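Local structure of dihydropteroate synthase (Anaplasma phagocytophilum, 6UCZ) at residues V28-V33 with I283-A288; Q176-I181 with W218-N223; I202-G207 with K228-P233; V236-K241 with L273-V278. The protein probably catalyses the condensation of 6-hydroxymethyl-7,8-dihydropterin pyrophosphate with p-aminobenzoate to give dihydropteroate, a step of folate synthesis. All coordinates share one frame; numbering follows the deposited sequence.

Interaction 1: V28-V33 with I283-A288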
# COMPACT_ATOMS: atom_id res chain seq x y z
N VAL A 28 -6.60 5.67 18.32
CA VAL A 28 -6.01 4.96 17.19
C VAL A 28 -6.30 5.73 15.89
O VAL A 28 -7.42 5.71 15.37
CB VAL A 28 -6.54 3.50 17.12
CG1 VAL A 28 -6.14 2.83 15.82
CG2 VAL A 28 -6.08 2.70 18.33
N THR A 29 -5.28 6.41 15.39
CA THR A 29 -5.36 7.27 14.21
C THR A 29 -5.22 6.52 12.89
O THR A 29 -4.89 7.14 11.87
CB THR A 29 -4.31 8.38 14.30
OG1 THR A 29 -3.16 7.89 15.00
CG2 THR A 29 -4.89 9.59 15.05
N THR A 30 -5.45 5.21 12.87
CA THR A 30 -5.20 4.39 11.68
C THR A 30 -6.13 4.80 10.55
O THR A 30 -7.34 4.94 10.73
CB THR A 30 -5.41 2.92 12.03
OG1 THR A 30 -4.50 2.55 13.07
CG2 THR A 30 -5.22 2.03 10.83
N LYS A 31 -5.54 5.04 9.36
CA LYS A 31 -6.32 5.42 8.20
C LYS A 31 -6.62 4.22 7.31
O LYS A 31 -5.79 3.32 7.16
CB LYS A 31 -5.57 6.49 7.39
CG LYS A 31 -5.56 7.86 8.09
CD LYS A 31 -4.89 8.91 7.21
CE LYS A 31 -4.86 10.29 7.86
NZ LYS A 31 -6.22 10.87 8.10
N ILE A 32 -7.82 4.21 6.73
CA ILE A 32 -8.26 3.16 5.82
C ILE A 32 -7.90 3.55 4.40
O ILE A 32 -8.38 4.56 3.88
CB ILE A 32 -9.77 2.92 5.94
CG1 ILE A 32 -10.16 2.56 7.38
CG2 ILE A 32 -10.19 1.81 4.98
CD1 ILE A 32 -11.66 2.47 7.59
N VAL A 33 -7.07 2.73 3.76
CA VAL A 33 -6.69 2.92 2.36
C VAL A 33 -7.46 1.89 1.55
O VAL A 33 -7.11 0.70 1.54
CB VAL A 33 -5.18 2.79 2.18
CG1 VAL A 33 -4.78 3.00 0.71
CG2 VAL A 33 -4.45 3.76 3.10
N ILE A 283 -14.88 -1.17 11.15
CA ILE A 283 -15.27 -1.88 12.37
C ILE A 283 -14.03 -2.32 13.14
O ILE A 283 -13.99 -2.18 14.38
CB ILE A 283 -16.18 -3.06 12.01
CG1 ILE A 283 -17.48 -2.52 11.41
CG2 ILE A 283 -16.47 -3.96 13.27
CD1 ILE A 283 -18.39 -3.57 10.82
N SER A 284 -13.00 -2.81 12.44
CA SER A 284 -11.80 -3.26 13.14
C SER A 284 -11.13 -2.11 13.88
O SER A 284 -10.61 -2.30 14.99
CB SER A 284 -10.82 -3.93 12.17
OG SER A 284 -10.01 -2.98 11.51
N ILE A 285 -11.14 -0.90 13.30
CA ILE A 285 -10.47 0.22 13.93
C ILE A 285 -11.27 0.72 15.12
O ILE A 285 -10.70 1.09 16.16
CB ILE A 285 -10.19 1.34 12.91
CG1 ILE A 285 -9.14 0.88 11.88
CG2 ILE A 285 -9.75 2.60 13.59
CD1 ILE A 285 -9.10 1.77 10.63
N LYS A 286 -12.59 0.75 14.99
CA LYS A 286 -13.44 1.14 16.12
C LYS A 286 -13.26 0.19 17.29
O LYS A 286 -13.27 0.62 18.45
CB LYS A 286 -14.90 1.19 15.67
CG LYS A 286 -15.23 2.45 14.83
CD LYS A 286 -16.54 2.31 14.07
CE LYS A 286 -16.69 3.42 13.04
NZ LYS A 286 -16.46 4.76 13.65
N ILE A 287 -13.11 -1.11 17.02
CA ILE A 287 -12.89 -2.06 18.10
C ILE A 287 -11.54 -1.81 18.75
O ILE A 287 -11.42 -1.79 19.98
CB ILE A 287 -13.03 -3.51 17.58
CG1 ILE A 287 -14.51 -3.83 17.34
CG2 ILE A 287 -12.41 -4.53 18.55
CD1 ILE A 287 -14.72 -5.23 16.79
N ALA A 288 -10.49 -1.58 17.94
CA ALA A 288 -9.19 -1.24 18.49
C ALA A 288 -9.28 -0.00 19.38
O ALA A 288 -8.66 0.04 20.45
CB ALA A 288 -8.17 -1.01 17.37

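Interaction 2: Q176-I181 with W218-N223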
# COMPACT_ATOMS: atom_id res chain seq x y z
N GLN A 176 16.17 -12.11 11.02
CA GLN A 176 17.08 -11.56 10.03
C GLN A 176 16.32 -10.97 8.84
O GLN A 176 16.74 -9.95 8.28
CB GLN A 176 18.07 -12.62 9.56
CG GLN A 176 19.04 -12.13 8.47
CD GLN A 176 19.76 -13.28 7.77
OE1 GLN A 176 19.86 -14.38 8.31
NE2 GLN A 176 20.26 -13.01 6.57
N LEU A 177 15.19 -11.57 8.46
CA LEU A 177 14.35 -10.98 7.41
C LEU A 177 13.88 -9.58 7.80
O LEU A 177 13.90 -8.65 6.98
CB LEU A 177 13.16 -11.87 7.10
CG LEU A 177 12.10 -11.20 6.21
CD1 LEU A 177 12.62 -10.92 4.79
CD2 LEU A 177 10.85 -12.06 6.12
N LEU A 178 13.42 -9.41 9.05
CA LEU A 178 12.94 -8.11 9.48
C LEU A 178 14.07 -7.08 9.48
O LEU A 178 13.87 -5.93 9.09
CB LEU A 178 12.31 -8.21 10.87
CG LEU A 178 11.60 -6.97 11.42
CD1 LEU A 178 10.73 -6.32 10.37
CD2 LEU A 178 10.76 -7.37 12.62
N ASN A 179 15.26 -7.50 9.92
CA ASN A 179 16.42 -6.61 9.88
C ASN A 179 16.76 -6.22 8.45
O ASN A 179 17.16 -5.08 8.20
CB ASN A 179 17.62 -7.28 10.55
CG ASN A 179 17.47 -7.38 12.05
OD1 ASN A 179 16.67 -6.66 12.65
ND2 ASN A 179 18.22 -8.29 12.65
N GLU A 180 16.65 -7.16 7.51
CA GLU A 180 16.94 -6.85 6.11
C GLU A 180 15.92 -5.88 5.53
O GLU A 180 16.28 -4.96 4.78
CB GLU A 180 16.98 -8.13 5.27
CG GLU A 180 18.21 -9.01 5.49
CD GLU A 180 18.21 -10.22 4.58
OE1 GLU A 180 17.38 -10.24 3.63
OE2 GLU A 180 19.03 -11.14 4.79
N ILE A 181 14.64 -6.09 5.84
CA ILE A 181 13.61 -5.18 5.35
C ILE A 181 13.88 -3.77 5.86
O ILE A 181 13.77 -2.80 5.10
CB ILE A 181 12.21 -5.66 5.79
CG1 ILE A 181 11.80 -6.94 5.05
CG2 ILE A 181 11.15 -4.54 5.62
CD1 ILE A 181 10.57 -7.60 5.64
N TRP A 218 3.35 -13.43 8.53
CA TRP A 218 2.77 -13.34 9.86
C TRP A 218 3.79 -12.83 10.88
O TRP A 218 3.45 -12.03 11.76
CB TRP A 218 2.19 -14.70 10.30
CG TRP A 218 0.88 -14.96 9.66
CD1 TRP A 218 0.63 -15.77 8.58
CD2 TRP A 218 -0.37 -14.39 10.03
NE1 TRP A 218 -0.71 -15.71 8.25
CE2 TRP A 218 -1.34 -14.87 9.13
CE3 TRP A 218 -0.76 -13.49 11.04
CZ2 TRP A 218 -2.68 -14.50 9.21
CZ3 TRP A 218 -2.10 -13.12 11.11
CH2 TRP A 218 -3.04 -13.62 10.21
N TYR A 219 5.03 -13.32 10.78
CA TYR A 219 6.08 -12.86 11.69
C TYR A 219 6.24 -11.34 11.62
O TYR A 219 6.39 -10.68 12.65
CB TYR A 219 7.40 -13.56 11.37
CG TYR A 219 8.55 -13.17 12.28
CD1 TYR A 219 9.35 -12.06 11.99
CD2 TYR A 219 8.82 -13.89 13.43
CE1 TYR A 219 10.40 -11.69 12.83
CE2 TYR A 219 9.87 -13.53 14.28
CZ TYR A 219 10.65 -12.44 13.97
OH TYR A 219 11.69 -12.09 14.82
N ILE A 220 6.24 -10.79 10.41
CA ILE A 220 6.40 -9.35 10.24
C ILE A 220 5.22 -8.60 10.85
O ILE A 220 5.38 -7.63 11.59
CB ILE A 220 6.56 -9.00 8.75
CG1 ILE A 220 7.82 -9.64 8.15
CG2 ILE A 220 6.52 -7.48 8.55
CD1 ILE A 220 9.09 -9.25 8.86
N ALA A 221 4.00 -9.03 10.51
CA ALA A 221 2.81 -8.42 11.08
C ALA A 221 2.87 -8.45 12.61
O ALA A 221 2.64 -7.43 13.27
CB ALA A 221 1.55 -9.13 10.57
N LYS A 222 3.21 -9.61 13.19
CA LYS A 222 3.26 -9.71 14.64
C LYS A 222 4.26 -8.74 15.23
O LYS A 222 4.05 -8.21 16.33
CB LYS A 222 3.60 -11.15 15.07
CG LYS A 222 4.22 -11.26 16.45
CD LYS A 222 4.50 -12.70 16.86
CE LYS A 222 5.53 -13.37 15.96
NZ LYS A 222 5.92 -14.73 16.46
N ASN A 223 5.35 -8.48 14.52
CA ASN A 223 6.43 -7.64 15.02
C ASN A 223 6.45 -6.27 14.35
O ASN A 223 7.51 -5.63 14.27
CB ASN A 223 7.78 -8.35 14.86
CG ASN A 223 7.95 -9.50 15.84
OD1 ASN A 223 7.90 -10.68 15.47
ND2 ASN A 223 8.16 -9.16 17.10

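Interaction 3: I202-G207 with K228-P233. With PMM (pterin-6-yl-methyl-monophosphate), chain C.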
# COMPACT_ATOMS: atom_id res chain seq x y z
N ILE A 202 7.36 10.58 4.37
CA ILE A 202 7.76 9.23 3.95
C ILE A 202 7.04 8.20 4.82
O ILE A 202 7.08 8.28 6.05
CB ILE A 202 9.28 9.05 4.04
CG1 ILE A 202 9.99 10.03 3.11
CG2 ILE A 202 9.64 7.61 3.70
CD1 ILE A 202 11.49 10.12 3.33
N ILE A 203 6.45 7.19 4.17
CA ILE A 203 5.72 6.11 4.84
C ILE A 203 6.33 4.78 4.44
O ILE A 203 6.64 4.56 3.27
CB ILE A 203 4.22 6.16 4.45
CG1 ILE A 203 3.62 7.54 4.79
CG2 ILE A 203 3.45 5.06 5.13
CD1 ILE A 203 2.39 7.89 3.95
N LEU A 204 6.49 3.87 5.41
CA LEU A 204 7.19 2.60 5.20
C LEU A 204 6.22 1.43 5.20
O LEU A 204 5.35 1.34 6.07
CB LEU A 204 8.25 2.37 6.28
CG LEU A 204 9.29 3.48 6.45
CD1 LEU A 204 10.32 3.12 7.52
CD2 LEU A 204 9.97 3.80 5.12
N ASP A 205 6.39 0.51 4.26
CA ASP A 205 5.52 -0.66 4.11
C ASP A 205 6.39 -1.89 3.91
O ASP A 205 7.24 -1.90 2.99
CB ASP A 205 4.56 -0.44 2.93
CG ASP A 205 3.55 -1.56 2.74
OD1 ASP A 205 3.85 -2.75 3.03
OD2 ASP A 205 2.44 -1.25 2.27
N PRO A 206 6.25 -2.94 4.74
CA PRO A 206 7.11 -4.12 4.60
C PRO A 206 6.78 -5.02 3.42
O PRO A 206 7.51 -6.01 3.21
CB PRO A 206 6.88 -4.87 5.92
CG PRO A 206 5.45 -4.51 6.28
CD PRO A 206 5.32 -3.06 5.88
N GLY A 207 5.70 -4.76 2.69
CA GLY A 207 5.38 -5.60 1.54
C GLY A 207 5.08 -7.04 1.88
O GLY A 207 5.76 -7.97 1.41
N LYS A 228 7.75 0.19 13.32
CA LYS A 228 7.21 1.45 13.81
C LYS A 228 8.24 2.22 14.64
O LYS A 228 8.22 3.45 14.66
CB LYS A 228 5.96 1.20 14.65
CG LYS A 228 4.72 0.84 13.85
CD LYS A 228 4.02 2.08 13.38
CE LYS A 228 3.69 2.99 14.55
NZ LYS A 228 3.18 4.28 14.06
N LYS A 229 9.13 1.50 15.34
CA LYS A 229 10.12 2.14 16.21
C LYS A 229 11.11 2.99 15.42
O LYS A 229 11.89 3.72 16.03
CB LYS A 229 10.87 1.10 17.03
N LEU A 230 11.11 2.89 14.10
CA LEU A 230 11.96 3.74 13.28
C LEU A 230 11.51 5.20 13.31
O LEU A 230 12.29 6.09 12.96
CB LEU A 230 11.99 3.22 11.85
CG LEU A 230 12.83 1.97 11.62
CD1 LEU A 230 12.77 1.55 10.16
CD2 LEU A 230 14.26 2.23 12.03
N GLY A 231 10.26 5.45 13.72
CA GLY A 231 9.74 6.80 13.82
C GLY A 231 8.97 7.29 12.62
O GLY A 231 8.46 8.42 12.65
N PHE A 232 8.87 6.51 11.56
CA PHE A 232 8.10 6.81 10.37
C PHE A 232 6.72 6.16 10.44
O PHE A 232 6.57 5.07 11.00
CB PHE A 232 8.82 6.29 9.12
CG PHE A 232 10.13 6.97 8.86
CD1 PHE A 232 11.28 6.53 9.47
CD2 PHE A 232 10.20 8.07 8.01
CE1 PHE A 232 12.49 7.16 9.24
CE2 PHE A 232 11.40 8.70 7.78
CZ PHE A 232 12.55 8.25 8.39
N PRO A 233 5.71 6.80 9.85
CA PRO A 233 4.42 6.12 9.69
C PRO A 233 4.58 4.85 8.86
O PRO A 233 5.43 4.77 7.97
CB PRO A 233 3.55 7.15 8.97
CG PRO A 233 4.25 8.47 9.18
CD PRO A 233 5.71 8.15 9.26
N5 PMM C . 0.11 -4.99 -2.21
C6 PMM C . -0.29 -5.00 -3.48
C7 PMM C . -0.23 -3.85 -4.25
N8 PMM C . 0.21 -2.67 -3.81
N1 PMM C . 1.05 -1.44 -2.08
C2 PMM C . 1.47 -1.37 -0.82
N2 PMM C . 1.94 -0.21 -0.34
N3 PMM C . 1.46 -2.44 0.03
C4 PMM C . 1.04 -3.71 -0.30
O4 PMM C . 1.09 -4.63 0.52
C4A PMM C . 0.57 -3.84 -1.69
C8A PMM C . 0.61 -2.67 -2.53
C9 PMM C . -0.73 -6.33 -4.03
O10 PMM C . -2.00 -6.69 -3.45
PA PMM C . -3.38 -6.68 -4.29
O1P PMM C . -4.40 -7.33 -3.35
O2P PMM C . -3.19 -7.62 -5.48
O3P PMM C . -3.72 -5.28 -4.69

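Interaction 4: V236-K241 with L273-V278. With PMM (pterin-6-yl-methyl-monophosphate), chain C.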
# COMPACT_ATOMS: atom_id res chain seq x y z
N VAL A 236 0.47 -1.10 6.06
CA VAL A 236 0.48 -2.55 5.93
C VAL A 236 -0.61 -2.97 4.94
O VAL A 236 -1.77 -2.57 5.08
CB VAL A 236 0.28 -3.25 7.28
CG1 VAL A 236 0.10 -4.76 7.08
CG2 VAL A 236 1.46 -2.96 8.19
N GLY A 237 -0.23 -3.81 3.97
CA GLY A 237 -1.18 -4.36 3.01
C GLY A 237 -1.33 -5.86 3.15
O GLY A 237 -0.69 -6.65 2.45
N HIS A 238 -2.18 -6.27 4.10
CA HIS A 238 -2.42 -7.67 4.40
C HIS A 238 -3.66 -8.23 3.73
O HIS A 238 -3.87 -9.44 3.75
CB HIS A 238 -2.55 -7.86 5.92
CG HIS A 238 -3.68 -7.07 6.52
ND1 HIS A 238 -3.77 -5.69 6.41
CD2 HIS A 238 -4.76 -7.46 7.24
CE1 HIS A 238 -4.87 -5.27 7.02
NE2 HIS A 238 -5.48 -6.32 7.54
N SER A 239 -4.48 -7.36 3.13
CA SER A 239 -5.85 -7.72 2.77
C SER A 239 -5.90 -8.83 1.73
O SER A 239 -5.38 -8.68 0.63
CB SER A 239 -6.58 -6.48 2.28
OG SER A 239 -7.93 -6.78 2.01
N ARG A 240 -6.55 -9.95 2.09
CA ARG A 240 -6.77 -11.09 1.21
C ARG A 240 -5.47 -11.76 0.75
O ARG A 240 -5.51 -12.60 -0.15
CB ARG A 240 -7.60 -10.71 -0.03
CG ARG A 240 -8.97 -10.08 0.26
CD ARG A 240 -9.69 -9.77 -1.04
NE ARG A 240 -11.00 -9.18 -0.79
CZ ARG A 240 -11.80 -8.71 -1.74
NH1 ARG A 240 -11.43 -8.76 -3.01
NH2 ARG A 240 -12.97 -8.19 -1.42
N LYS A 241 -4.34 -11.46 1.38
CA LYS A 241 -3.05 -11.95 0.91
C LYS A 241 -2.90 -13.45 1.18
O LYS A 241 -3.56 -14.03 2.05
CB LYS A 241 -1.92 -11.17 1.57
CG LYS A 241 -1.82 -9.68 1.11
CD LYS A 241 -0.68 -9.53 0.13
CE LYS A 241 -0.64 -8.20 -0.64
NZ LYS A 241 0.10 -7.18 0.10
N LEU A 273 -3.82 1.13 6.66
CA LEU A 273 -4.16 -0.24 6.30
C LEU A 273 -4.72 -0.24 4.88
O LEU A 273 -5.71 0.45 4.61
CB LEU A 273 -5.19 -0.85 7.26
CG LEU A 273 -4.75 -1.00 8.71
CD1 LEU A 273 -5.88 -1.63 9.53
CD2 LEU A 273 -3.47 -1.86 8.77
N ARG A 274 -4.09 -1.00 3.99
CA ARG A 274 -4.49 -1.08 2.59
C ARG A 274 -5.37 -2.31 2.42
O ARG A 274 -4.89 -3.45 2.54
CB ARG A 274 -3.24 -1.12 1.70
CG ARG A 274 -3.51 -1.05 0.22
CD ARG A 274 -2.19 -1.15 -0.61
NE ARG A 274 -2.51 -1.13 -2.04
CZ ARG A 274 -2.85 -2.20 -2.75
NH1 ARG A 274 -2.89 -3.40 -2.17
NH2 ARG A 274 -3.16 -2.08 -4.03
N VAL A 275 -6.67 -2.09 2.18
CA VAL A 275 -7.67 -3.14 2.36
C VAL A 275 -8.67 -3.10 1.22
O VAL A 275 -8.90 -2.06 0.59
CB VAL A 275 -8.41 -2.99 3.71
CG1 VAL A 275 -7.46 -3.21 4.87
CG2 VAL A 275 -9.11 -1.61 3.79
N HIS A 276 -9.28 -4.26 0.96
CA HIS A 276 -10.38 -4.34 0.00
C HIS A 276 -11.71 -3.95 0.64
O HIS A 276 -12.48 -3.17 0.07
CB HIS A 276 -10.46 -5.75 -0.59
CG HIS A 276 -9.22 -6.17 -1.32
ND1 HIS A 276 -8.13 -6.73 -0.68
CD2 HIS A 276 -8.88 -6.09 -2.63
CE1 HIS A 276 -7.19 -6.99 -1.56
NE2 HIS A 276 -7.61 -6.61 -2.75
N ASP A 277 -12.01 -4.48 1.83
CA ASP A 277 -13.30 -4.24 2.48
C ASP A 277 -13.15 -3.11 3.48
O ASP A 277 -12.66 -3.31 4.60
CB ASP A 277 -13.83 -5.50 3.15
CG ASP A 277 -15.26 -5.32 3.61
OD1 ASP A 277 -15.60 -4.22 4.08
OD2 ASP A 277 -16.05 -6.27 3.49
N VAL A 278 -13.61 -1.92 3.08
CA VAL A 278 -13.46 -0.72 3.89
C VAL A 278 -14.43 -0.73 5.08
O VAL A 278 -14.08 -0.27 6.17
CB VAL A 278 -13.65 0.51 2.99
CG1 VAL A 278 -14.07 1.72 3.79
CG2 VAL A 278 -12.36 0.76 2.17
N5 PMM C . 0.11 -4.99 -2.21
C6 PMM C . -0.29 -5.00 -3.48
C7 PMM C . -0.23 -3.85 -4.25
N8 PMM C . 0.21 -2.67 -3.81
N1 PMM C . 1.05 -1.44 -2.08
C2 PMM C . 1.47 -1.37 -0.82
N2 PMM C . 1.94 -0.21 -0.34
N3 PMM C . 1.46 -2.44 0.03
C4 PMM C . 1.04 -3.71 -0.30
O4 PMM C . 1.09 -4.63 0.52
C4A PMM C . 0.57 -3.84 -1.69
C8A PMM C . 0.61 -2.67 -2.53
C9 PMM C . -0.73 -6.33 -4.03
O10 PMM C . -2.00 -6.69 -3.45
PA PMM C . -3.38 -6.68 -4.29
O1P PMM C . -4.40 -7.33 -3.35
O2P PMM C . -3.19 -7.62 -5.48
O3P PMM C . -3.72 -5.28 -4.69
O HOH W 1 -10.54 -6.84 2.92

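Interaction 1: V28-V33 with I283-A288
Ile285 leaves the helix and runs in between Thr30 and Ile32, and it carries most of the contact between 283-288 and 28-33. Its CB starts toward 28-33 and splits into two arms. CG2, the short arm, lies nearest Val28, whose CG1 stands 4.2 Å from Ile285 CG2; the N-terminal Val28 is poorly ordered, so this outer edge is less certain. The long arm is directed by a CG1 that stands anti to the carbonyl carbon (chi1 -69°) and an extended second torsion, which carry CD1 to the backbone at Thr30. There CD1 has neighbours from two residues: Ile32 CG1 is 3.5 Å from Ile285 CD1, a close methylene-to-methyl approach, and Thr30 O is 3.6 Å from the same CD1. The methyl Thr30 CG2 adds a looser touch at 3.9 Å from Ile285 CD1. Both Thr30 and Ile32 meet the isoleucine obliquely. Thr30 offers its methyl to the helix while its hydroxyl OG1 is hydrogen-bonded to Val270 O. One turn further along the helix, Ala288 CB lies 4.4 Å from Val28 CG2, and Asn289 OD1 binds the backbone N of Val28. No hydrogen bond joins the two segments themselves; the contact is apolar packing, with Thr30 O also against the Ile285 tip. It lays the last helix, 278-290, against the start of strand 31-37, where the first and last strands, 31-37 and 272-275, lie side by side in the barrel. Strand 69-73 flanks 31-37 on its other side, while Ser284 and Ala288 rest on helix 255-267.

Interaction 2: Q176-I181 with W218-N223
Leu178 and Ile220 form the tight centre of this helix-helix contact, with Leu178 CD1 3.7 Å from Ile220 CD1. The same methyl of Ile220 serves three residues of helix 174-194: Ile181 CD1 meets Ile220 CD1 tip to tip at 3.9 Å, and Leu177 CD2 is more distant at 4.3 Å. Ile220 reaches them although its CB does not start straight at the other helix, because CG1 is turned to the side of the backbone N (chi1 -63°) and the second torsion is bent, -57°, swinging CD1 across. In the TIM-barrel fold of this enzyme family, these are two outer helices, joined in the chain through strand 202-205; their short segments pass 10.5 Å apart and cross at -69°. Toward the margin the partners, Tyr219 and Asn223, are partly exposed. Leu178 CD2 lies 4.3 Å from Tyr219 CE1, approaching that ring obliquely, and 3.9 Å from Asn223 CB, where helix 214-222 has ended. Tyr219 also rests on Pro174 and Glu175. Further out on the solvent side, Gln176 NE2 donates to Glu180 OE2 within helix 174-194 at 2.9 Å, and Asn179 OD1 accepts from Lys226 NZ.

Interaction 3: I202-G207 with K228-P233
Leu204 and Phe232 meet through matching first torsions, each CG anti to its carbonyl carbon (chi1 -55° and -65°), which lay the leucine branch obliquely against the base of the phenylalanine. Leu204 CD1 stands 3.9 Å from Phe232 CB and is oblique to the ring; Leu230 CD1 comes to the same methyl, crossing Leu204 at about a right angle. The backbone makes the one hydrogen bond between the segments: Leu204 N donates to Pro233 O at 2.9 Å, nearly straight (170° at the hydrogen) and in the carbonyl plane. Ile203 lies beside this bond, its CA making a CA-H...O contact with Pro233 O and its CG2 touching that oxygen at 3.5 Å. At the start of the strand, Ile202 O has Pro233 CD at 3.5 Å and the edge of the Phe232 ring near it, at CD2, but no hydrogen-bond partner in the model. Phe232 also makes a cation-pi contact with Arg199, and helix 174-194 packs on Leu204 and Phe232 through Val189. Past the contact, Asp205 faces away from 228-233 toward the pterin. Its OD2 accepts from both N3 (2.7 Å) and N2 (2.9 Å) of the bound pterin-6-yl-methyl-monophosphate, while OD1 takes the backbone N of Gly207 at 2.8 Å in an Asx turn. With three donors shared between two oxygens, the carboxylate is held in orientation, and acceptance by OD2 alone from both N3 and N2 is consistent with recognition of the guanidine-like edge of the pterin at the end of this barrel strand.

Interaction 4: V236-K241 with L273-V278
Ser239 and His276 meet at the shortest polar contact between the segments, Ser239 OG to His276 ND1 at 2.7 Å, a hydrogen bond in which either atom may be the donor. OG approaches at the ring edge, near its plane. Arg240 covers a face of the same ring: its extended chain puts CD over it in a CH-pi contact, and its guanidinium lies parallel to the imidazole but offset toward His276 CB, planes 4° apart and centres 4.2 Å apart. At the ring's edge, in its plane, stands the phosphate oxygen O1P of pterin-6-yl-methyl-monophosphate, 3.3 Å from His276 CE1. Arg274, extended with CG anti to the backbone N (chi1 -174°), lays its guanidinium against one face of the pterin, N8 over the guanidinium centre, and donates from NH1 to O3P at 3.3 Å, with a weaker bond from NH2. Lys241 NZ serves the pterin ring, bonding N5 at 3.2 Å and standing close to O4, and it also donates to Leu208 O.

The next shell fixes these groups. Asp71 and Asp114 bridge to Arg274, Asp255 holds Arg240 NE, and a water joins Ser239 OG to the backbone N of Asp277. His238 NE2 is bonded to Ser262, and its CE1 lies against Val275 CG1. Along the strands, Arg274 N donates to Val236 O at 3.0 Å, part of the parallel pairing of Val236 with Leu273. Arg274 and His276 beside the phosphate and Lys241 on the pterin, carried at the C-terminal ends of adjacent strands and the loops after them, are characteristic of the TIM-barrel dihydropteroate synthase active site.

Interactions 1, 3 and 4 reach the same parallel sheet, the barrel wall, whereas interaction 2 lies between helices outside it. Interactions 1 and 4 have centres about 12 Å apart and touch, since strands 31-37 and 272-275 are neighbours and helix 278-290 directly follows the latter. Interactions 2 and 3, also about 12 Å between centres, alternate along the chain and pack through Pro206 against Ile220 and Ile181. Interaction 4 follows both in sequence, and interaction 1 spans all three, joining the first strand to the last helix. Interactions 3 and 4, centres about 17 Å apart, bind one ligand, bringing different strand ends to the pterin pocket.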